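Local coordinates for protein teicoplanin pseudoaglycone deacetylases Orf2 (Actinoplanes teichomyceticus, PDB 3DFF) that probably acts as a zinc-dependent deacetylase that removes an acetyl group from the teicoplanin pseudoaglycone during biosynthesis of the antibiotic, at residues 154-159 with 263-268; 57-62 with 233-238; 30-35 with 86-91. One frame throughout, in Å; residues are numbered along the deposited sequence. Where two conformers were deposited one is given.

Contact 1 of 3, residues 154-159 with 263-268; sequences TCAAIG and TTWPVV
The carbonyl O of Ala-156 takes a hydrogen bond from Arg-168 NH1 of helix 162-178. The backbone of Ala-156 is also bonded to that of Trp-185, so this residue is tied to a helix and a strand before its methyl meets Trp-265. No hydrogen bond runs between 154-159 and 263-268. The contact itself is apolar, and the indole of Trp-265 carries all of the strand side. Its six-membered ring does the touching, through two neighbouring carbons. Trp-265 CZ3 lies 4.1 Å from Ala-156 CB. Trp-265 CH2 lies 4.0 Å from Ile-158 CD1. Both methyls come at the ring obliquely. They also touch each other: Ala-156 CB is 4.1 Å from Ile-158 CD1, and together they make one small apolar patch beside the CZ3-CH2 end of the ring. Ile-158 crosses the Trp-265 side chain at about a right angle. Its long branch starts beside the backbone N (chi1 -68°) and then extends at chi2 (160°), which carries CD1 to the ring. Thr-263, two residues before Trp-265 on the same strand, lays CG2 over one face of the indole, 3.8 Å above the plane and toward the rim. The ring is thus held by its own strand as well as by the loop. Ile-158 lies near the zinc site: its side chain is about 7 Å from that of His-164, a zinc ligand, and about 11 Å from the bound zinc. The fold is Rossmann-like, as in other PIG-L deacetylases. Strand 182-185 lies between strands 151-155 and 263-269. Trp-265 reaches past it to the loop after 151-155, and also touches strand 204-211.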
loop_
_atom_site.group_PDB
_atom_site.type_symbol
_atom_site.label_atom_id
_atom_site.label_comp_id
_atom_site.label_asym_id
_atom_site.label_seq_id
_atom_site.Cartn_x
_atom_site.Cartn_y
_atom_site.Cartn_z
ATOM N N THR A 154 -1.192 -3.292 -7.556
ATOM C CA THR A 154 -0.722 -3.360 -6.169
ATOM C C THR A 154 0.632 -2.666 -6.082
ATOM O O THR A 154 1.055 -2.025 -7.046
ATOM C CB THR A 154 -0.647 -4.806 -5.655
ATOM O OG1 THR A 154 -0.464 -4.754 -4.230
ATOM C CG2 THR A 154 0.494 -5.583 -6.301
ATOM N N CYS A 155 1.307 -2.774 -4.937
ATOM C CA CYS A 155 2.515 -1.977 -4.730
ATOM C C CYS A 155 3.765 -2.667 -5.253
ATOM O O CYS A 155 3.879 -3.899 -5.223
ATOM C CB CYS A 155 2.694 -1.674 -3.248
ATOM S SG CYS A 155 2.812 -3.173 -2.209
ATOM N N ALA A 156 4.732 -1.863 -5.713
ATOM C CA ALA A 156 6.049 -2.400 -6.045
ATOM C C ALA A 156 6.883 -2.799 -4.816
ATOM O O ALA A 156 7.854 -3.541 -4.954
ATOM C CB ALA A 156 6.835 -1.367 -6.883
ATOM N N ALA A 157 6.507 -2.291 -3.643
ATOM C CA ALA A 157 7.262 -2.472 -2.398
ATOM C C ALA A 157 8.641 -1.807 -2.464
ATOM O O ALA A 157 9.592 -2.263 -1.844
ATOM C CB ALA A 157 7.364 -3.971 -1.963
ATOM N N ILE A 158 8.723 -0.704 -3.199
ATOM C CA ILE A 158 9.872 0.194 -3.054
ATOM C C ILE A 158 9.906 0.651 -1.593
ATOM O O ILE A 158 8.867 0.999 -1.016
ATOM C CB ILE A 158 9.755 1.367 -4.030
ATOM C CG1 ILE A 158 9.916 0.859 -5.466
ATOM C CG2 ILE A 158 10.789 2.479 -3.724
ATOM C CD1 ILE A 158 9.351 1.810 -6.526
ATOM N N GLY A 159 11.097 0.606 -0.985
ATOM C CA GLY A 159 11.223 0.910 0.437
ATOM C C GLY A 159 11.285 -0.320 1.323
ATOM O O GLY A 159 11.610 -0.213 2.507
ATOM N N THR A 263 3.622 6.653 -11.778
ATOM C CA THR A 263 4.373 5.604 -12.456
ATOM C C THR A 263 3.873 4.214 -12.049
ATOM O O THR A 263 3.758 3.921 -10.850
ATOM C CB THR A 263 5.875 5.761 -12.160
ATOM O OG1 THR A 263 6.309 7.043 -12.654
ATOM C CG2 THR A 263 6.704 4.676 -12.819
ATOM N N THR A 264 3.589 3.381 -13.052
ATOM C CA THR A 264 3.226 1.981 -12.845
ATOM C C THR A 264 3.975 1.073 -13.834
ATOM O O THR A 264 4.404 1.528 -14.897
ATOM C CB THR A 264 1.691 1.746 -12.989
ATOM O OG1 THR A 264 1.256 2.053 -14.332
ATOM C CG2 THR A 264 0.894 2.574 -11.987
ATOM N N TRP A 265 4.139 -0.202 -13.486
ATOM C CA TRP A 265 4.795 -1.152 -14.372
ATOM C C TRP A 265 3.914 -2.370 -14.514
ATOM O O TRP A 265 3.335 -2.825 -13.518
ATOM C CB TRP A 265 6.111 -1.641 -13.790
ATOM C CG TRP A 265 7.148 -0.606 -13.572
ATOM C CD1 TRP A 265 8.120 -0.217 -14.448
ATOM C CD2 TRP A 265 7.348 0.158 -12.377
ATOM N NE1 TRP A 265 8.912 0.750 -13.871
ATOM C CE2 TRP A 265 8.458 1.001 -12.604
ATOM C CE3 TRP A 265 6.697 0.209 -11.137
ATOM C CZ2 TRP A 265 8.933 1.892 -11.634
ATOM C CZ3 TRP A 265 7.175 1.094 -10.164
ATOM C CH2 TRP A 265 8.282 1.923 -10.426
ATOM N N PRO A 266 3.828 -2.938 -15.730
ATOM C CA PRO A 266 3.123 -4.221 -15.821
ATOM C C PRO A 266 4.039 -5.310 -15.293
ATOM O O PRO A 266 5.261 -5.183 -15.396
ATOM C CB PRO A 266 2.904 -4.384 -17.325
ATOM C CG PRO A 266 4.083 -3.654 -17.945
ATOM C CD PRO A 266 4.350 -2.481 -17.037
ATOM N N VAL A 267 3.471 -6.361 -14.704
ATOM C CA VAL A 267 4.256 -7.504 -14.283
ATOM C C VAL A 267 3.976 -8.652 -15.242
ATOM O O VAL A 267 2.817 -9.034 -15.448
ATOM C CB VAL A 267 3.902 -7.988 -12.867
ATOM C CG1 VAL A 267 4.914 -9.029 -12.421
ATOM C CG2 VAL A 267 3.911 -6.822 -11.922
ATOM N N VAL A 268 5.038 -9.176 -15.824
ATOM C CA VAL A 268 4.917 -10.256 -16.793
ATOM C C VAL A 268 5.783 -11.430 -16.352
ATOM O O VAL A 268 6.565 -11.323 -15.399
ATOM C CB VAL A 268 5.276 -9.755 -18.209
ATOM C CG1 VAL A 268 4.378 -8.580 -18.611
ATOM C CG2 VAL A 268 6.768 -9.370 -18.273
#

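Contact 2 of 3, residues 57-62 with 233-238; sequences QRMHTI and MVLLNG
Ile-62 CD1 lies over one face of the Arg-58 guanidinium, 3.5 Å above its plane and toward the rim. Arg-58 has two conformers, so this packing is doubtful. The amide of Asn-237 is held at both ends: ND2 gives a hydrogen bond to Met-233 O at 3.0 Å, from above the carbonyl plane, and OD1 accepts from Leu-243 N. Met-233 O also receives the backbone N of Asn-237. Across the contact the chemistry is apolar. Leu-235 divides its two methyls. Leu-235 CD2 meets CE of selenomethionine Met-59 at 3.9 Å, and Leu-235 CD1 meets Ile-62 CG2 at 4.0 Å. Met-59 bends at chi2 and chi3, which brings CE round to Leu-235; the two side chains cross at about a right angle. Met-59 too has two conformers, so its contact is less certain. A water joins the backbones. It donates to Ile-62 O at 3.1 Å and accepts from Leu-235 N at 3.0 Å, linking the last turn of one helix to the first turn of the other. The zinc ion is about 9 Å from the Leu-235 side chain. Helix 54-62 thus meets the short helix 233-237 at the protein surface, and Leu-235 also touches Trp-63 in the loop after 54-62.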
loop_
_atom_site.group_PDB
_atom_site.type_symbol
_atom_site.label_atom_id
_atom_site.label_comp_id
_atom_site.label_asym_id
_atom_site.label_seq_id
_atom_site.Cartn_x
_atom_site.Cartn_y
_atom_site.Cartn_z
ATOM N N GLN A 57 2.353 1.258 20.603
ATOM C CA GLN A 57 1.927 2.389 21.414
ATOM C C GLN A 57 2.627 3.653 20.964
ATOM O O GLN A 57 1.987 4.690 20.863
ATOM C CB GLN A 57 2.186 2.130 22.899
ATOM C CG GLN A 57 1.309 1.035 23.436
ATOM C CD GLN A 57 1.568 0.753 24.882
ATOM O OE1 GLN A 57 1.540 1.660 25.716
ATOM N NE2 GLN A 57 1.801 -0.514 25.207
ATOM N N ARG A 58 3.925 3.566 20.671
ATOM C CA ARG A 58 4.683 4.710 20.152
ATOM C C ARG A 58 4.132 5.190 18.808
ATOM O O ARG A 58 4.044 6.398 18.553
ATOM C CB ARG A 58 6.173 4.362 20.029
ATOM C CG ARG A 58 7.062 5.549 19.696
ATOM C CD ARG A 58 8.483 5.127 19.387
ATOM N NE ARG A 58 9.228 6.183 18.696
ATOM C CZ ARG A 58 9.374 6.262 17.374
ATOM N NH1 ARG A 58 8.825 5.349 16.581
ATOM N NH2 ARG A 58 10.074 7.254 16.840
HETATM N N MSE A 59 3.762 4.250 17.946
HETATM C CA MSE A 59 3.199 4.602 16.643
HETATM C C MSE A 59 1.868 5.310 16.814
HETATM O O MSE A 59 1.585 6.301 16.122
HETATM C CB MSE A 59 3.012 3.367 15.761
HETATM C CG MSE A 59 4.301 2.799 15.189
HETATM SE SE MSE A 59 5.473 4.111 14.322
HETATM C CE MSE A 59 4.141 5.357 13.576
ATOM N N HIS A 60 1.054 4.802 17.733
ATOM C CA HIS A 60 -0.262 5.403 17.986
ATOM C C HIS A 60 -0.111 6.866 18.383
ATOM O O HIS A 60 -0.865 7.722 17.918
ATOM C CB HIS A 60 -1.038 4.617 19.035
ATOM C CG HIS A 60 -1.386 3.227 18.588
ATOM N ND1 HIS A 60 -1.876 2.266 19.441
ATOM C CD2 HIS A 60 -1.312 2.645 17.367
ATOM C CE1 HIS A 60 -2.080 1.145 18.766
ATOM N NE2 HIS A 60 -1.762 1.354 17.504
ATOM N N THR A 61 0.880 7.143 19.229
ATOM C CA THR A 61 1.189 8.509 19.643
ATOM C C THR A 61 1.605 9.393 18.462
ATOM O O THR A 61 1.164 10.546 18.361
ATOM C CB THR A 61 2.265 8.506 20.752
ATOM O OG1 THR A 61 1.712 7.871 21.923
ATOM C CG2 THR A 61 2.691 9.932 21.094
ATOM N N ILE A 62 2.418 8.844 17.554
ATOM C CA ILE A 62 2.862 9.560 16.359
ATOM C C ILE A 62 1.657 9.861 15.450
ATOM O O ILE A 62 1.613 10.903 14.767
ATOM C CB ILE A 62 3.963 8.750 15.630
ATOM C CG1 ILE A 62 5.275 8.863 16.422
ATOM C CG2 ILE A 62 4.146 9.210 14.185
ATOM C CD1 ILE A 62 6.320 7.829 16.020
HETATM N N MSE A 233 -0.616 12.433 8.467
HETATM C CA MSE A 233 -0.121 13.701 7.937
HETATM C C MSE A 233 1.233 14.147 8.507
HETATM O O MSE A 233 2.147 14.481 7.743
HETATM C CB MSE A 233 -1.181 14.798 8.036
HETATM C CG MSE A 233 -2.255 14.740 6.929
HETATM SE SE MSE A 233 -1.610 14.305 5.106
HETATM C CE MSE A 233 -2.033 12.388 5.121
ATOM N N VAL A 234 1.382 14.130 9.831
ATOM C CA VAL A 234 2.645 14.579 10.443
ATOM C C VAL A 234 3.801 13.700 9.965
ATOM O O VAL A 234 4.841 14.205 9.536
ATOM C CB VAL A 234 2.560 14.657 11.999
ATOM C CG1 VAL A 234 3.929 14.976 12.619
ATOM C CG2 VAL A 234 1.525 15.696 12.418
ATOM N N LEU A 235 3.589 12.388 10.001
ATOM C CA LEU A 235 4.575 11.409 9.548
ATOM C C LEU A 235 4.965 11.604 8.080
ATOM O O LEU A 235 6.144 11.576 7.740
ATOM C CB LEU A 235 4.013 10.003 9.771
ATOM C CG LEU A 235 4.865 8.736 9.830
ATOM C CD1 LEU A 235 6.070 8.920 10.729
ATOM C CD2 LEU A 235 3.978 7.606 10.345
ATOM N N LEU A 236 3.980 11.830 7.217
ATOM C CA LEU A 236 4.236 11.984 5.780
ATOM C C LEU A 236 4.866 13.323 5.396
ATOM O O LEU A 236 5.691 13.380 4.479
ATOM C CB LEU A 236 2.957 11.773 4.976
ATOM C CG LEU A 236 2.429 10.342 4.904
ATOM C CD1 LEU A 236 0.984 10.339 4.467
ATOM C CD2 LEU A 236 3.275 9.514 3.963
ATOM N N ASN A 237 4.474 14.391 6.080
ATOM C CA ASN A 237 4.991 15.718 5.740
ATOM C C ASN A 237 6.443 15.938 6.143
ATOM O O ASN A 237 7.186 16.651 5.462
ATOM C CB ASN A 237 4.084 16.808 6.293
ATOM C CG ASN A 237 2.928 17.099 5.367
ATOM O OD1 ASN A 237 3.107 17.699 4.306
ATOM N ND2 ASN A 237 1.738 16.640 5.741
ATOM N N GLY A 238 6.838 15.309 7.245
ATOM C CA GLY A 238 8.203 15.432 7.758
ATOM C C GLY A 238 8.413 16.777 8.420
ATOM O O GLY A 238 7.449 17.468 8.762
HETATM O O HOH W 1 1.476 11.238 11.728
#

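Contact 3 of 3, residues 30-35 with 86-91; sequences QAAQDG and LRVAHR
Val-88 reaches Ala-32 with one methyl. Val-88 CB stays back, 5.2 Å from Ala-32 CB. Val-88 CG1, which lies beside the backbone N and anti to the carbonyl carbon (chi1 -54°), bridges the gap and stands 3.9 Å from Ala-32 CB. Val-88 CG2 turns elsewhere and packs at 4.1 Å against Leu-86 CB in its own segment. On the helix side the Ala-32 methyl does all the touching. Ala-32 CB points toward 86-91 and lies 4.1 Å from both Leu-86 O and Arg-87 O. These are plain van der Waals contacts, and no hydrogen bond joins the segments. The small side chain lets the helix come close: the CA atoms of Ala-32 and Val-88 are 6.7 Å apart. Two helix ends meet here. Arg-87, with positive phi, closes helix 71-85 in a Schellman motif. Gly-35, also with positive phi, is the C-prime residue of another, in which its N returns to Ala-32 O at 3.1 Å. His-90, further along, binds zinc in a structure of this protein, but no metal sits on it here. Helices 19-33 and 71-85 connect parallel strands in successive beta-alpha-beta units. Strand 89-92 is the outermost of the sheet at this side and pairs with 37-42, while Leu-86 also packs on helix 216-226.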
loop_
_atom_site.group_PDB
_atom_site.type_symbol
_atom_site.label_atom_id
_atom_site.label_comp_id
_atom_site.label_asym_id
_atom_site.label_seq_id
_atom_site.Cartn_x
_atom_site.Cartn_y
_atom_site.Cartn_z
ATOM N N GLN A 30 -9.374 8.562 -11.705
ATOM C CA GLN A 30 -9.517 8.543 -13.170
ATOM C C GLN A 30 -10.391 7.379 -13.609
ATOM O O GLN A 30 -11.333 7.563 -14.395
ATOM C CB GLN A 30 -8.141 8.458 -13.855
ATOM C CG GLN A 30 -8.171 8.339 -15.391
ATOM C CD GLN A 30 -8.457 9.661 -16.090
ATOM O OE1 GLN A 30 -8.683 10.693 -15.450
ATOM N NE2 GLN A 30 -8.446 9.637 -17.420
ATOM N N ALA A 31 -10.074 6.188 -13.100
ATOM C CA ALA A 31 -10.758 4.957 -13.468
ATOM C C ALA A 31 -12.249 5.040 -13.153
ATOM O O ALA A 31 -13.079 4.544 -13.924
ATOM C CB ALA A 31 -10.118 3.767 -12.753
ATOM N N ALA A 32 -12.583 5.684 -12.036
ATOM C CA ALA A 32 -13.973 5.817 -11.599
ATOM C C ALA A 32 -14.746 6.778 -12.505
ATOM O O ALA A 32 -15.887 6.496 -12.880
ATOM C CB ALA A 32 -14.037 6.269 -10.154
ATOM N N GLN A 33 -14.117 7.904 -12.837
ATOM C CA GLN A 33 -14.644 8.838 -13.835
ATOM C C GLN A 33 -14.900 8.154 -15.173
ATOM O O GLN A 33 -15.961 8.343 -15.780
ATOM C CB GLN A 33 -13.684 9.998 -14.042
ATOM C CG GLN A 33 -13.884 11.128 -13.072
ATOM C CD GLN A 33 -13.855 12.485 -13.747
ATOM O OE1 GLN A 33 -13.633 12.594 -14.957
ATOM N NE2 GLN A 33 -14.096 13.530 -12.968
ATOM N N ASP A 34 -13.936 7.355 -15.623
ATOM C CA ASP A 34 -14.068 6.612 -16.879
ATOM C C ASP A 34 -15.059 5.447 -16.804
ATOM O O ASP A 34 -15.115 4.616 -17.714
ATOM C CB ASP A 34 -12.697 6.131 -17.364
ATOM C CG ASP A 34 -11.723 7.275 -17.577
ATOM O OD1 ASP A 34 -12.166 8.444 -17.576
ATOM O OD2 ASP A 34 -10.514 7.011 -17.734
ATOM N N GLY A 35 -15.834 5.389 -15.723
ATOM C CA GLY A 35 -16.899 4.399 -15.582
ATOM C C GLY A 35 -16.498 2.996 -15.166
ATOM O O GLY A 35 -17.330 2.082 -15.214
ATOM N N LEU A 86 -12.572 9.900 -3.490
ATOM C CA LEU A 86 -12.194 9.477 -4.857
ATOM C C LEU A 86 -13.362 8.834 -5.600
ATOM O O LEU A 86 -13.242 8.451 -6.777
ATOM C CB LEU A 86 -11.010 8.501 -4.830
ATOM C CG LEU A 86 -9.708 9.027 -4.231
ATOM C CD1 LEU A 86 -8.650 7.927 -4.264
ATOM C CD2 LEU A 86 -9.229 10.233 -5.027
ATOM N N ARG A 87 -14.471 8.698 -4.869
ATOM C CA ARG A 87 -15.714 8.075 -5.320
ATOM C C ARG A 87 -15.512 6.601 -5.676
ATOM O O ARG A 87 -16.065 6.089 -6.645
ATOM C CB ARG A 87 -16.374 8.916 -6.438
ATOM C CG ARG A 87 -16.417 10.409 -6.086
ATOM C CD ARG A 87 -17.090 11.230 -7.182
ATOM N NE ARG A 87 -18.536 11.264 -6.993
ATOM C CZ ARG A 87 -19.239 12.366 -6.734
ATOM N NH1 ARG A 87 -18.635 13.546 -6.654
ATOM N NH2 ARG A 87 -20.557 12.288 -6.573
ATOM N N VAL A 88 -14.709 5.908 -4.864
ATOM C CA VAL A 88 -14.422 4.480 -5.086
ATOM C C VAL A 88 -14.748 3.605 -3.844
ATOM O O VAL A 88 -14.805 4.113 -2.724
ATOM C CB VAL A 88 -12.944 4.221 -5.548
ATOM C CG1 VAL A 88 -12.577 5.049 -6.779
ATOM C CG2 VAL A 88 -11.966 4.512 -4.420
ATOM N N ALA A 89 -14.939 2.305 -4.071
ATOM C CA ALA A 89 -15.309 1.326 -3.021
ATOM C C ALA A 89 -14.098 0.834 -2.228
ATOM O O ALA A 89 -12.972 0.810 -2.742
ATOM C CB ALA A 89 -16.023 0.123 -3.651
ATOM N N HIS A 90 -14.348 0.392 -0.990
ATOM C CA HIS A 90 -13.287 -0.102 -0.095
ATOM C C HIS A 90 -13.632 -1.495 0.384
ATOM O O HIS A 90 -14.815 -1.861 0.440
ATOM C CB HIS A 90 -13.165 0.810 1.127
ATOM C CG HIS A 90 -14.422 0.899 1.942
ATOM N ND1 HIS A 90 -14.664 0.099 3.040
ATOM C CD2 HIS A 90 -15.520 1.680 1.797
ATOM C CE1 HIS A 90 -15.852 0.391 3.546
ATOM N NE2 HIS A 90 -16.397 1.340 2.804
ATOM N N ARG A 91 -12.601 -2.244 0.771
ATOM C CA ARG A 91 -12.742 -3.549 1.414
ATOM C C ARG A 91 -11.575 -3.718 2.387
ATOM O O ARG A 91 -10.413 -3.660 1.989
ATOM C CB ARG A 91 -12.752 -4.677 0.380
ATOM C CG ARG A 91 -12.930 -6.081 0.979
ATOM C CD ARG A 91 -13.306 -7.065 -0.103
ATOM N NE ARG A 91 -13.446 -8.433 0.392
ATOM C CZ ARG A 91 -14.363 -9.291 -0.054
ATOM N NH1 ARG A 91 -15.238 -8.914 -0.982
ATOM N NH2 ARG A 91 -14.409 -10.520 0.428
#

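Contact 1 is the buried one, contact 3 is partly buried, and contact 2 lies on the surface. Contacts 1 and 3 reach the same mixed sheet, through different strands, while contact 2 joins two helices. None has a direct hydrogen bond across it, and apolar side chains do most of the touching. They differ in what does the packing. Contact 1 uses a broad indole, contact 3 a single alanine methyl against a valine and backbone carbonyls. Contact 2 packs a leucine on an isoleucine and a selenomethionine, and adds a bridging water. Contacts 1 and 2 lie on opposite sides of the chain's centre, their centres about 25 Å apart. No two contacts touch.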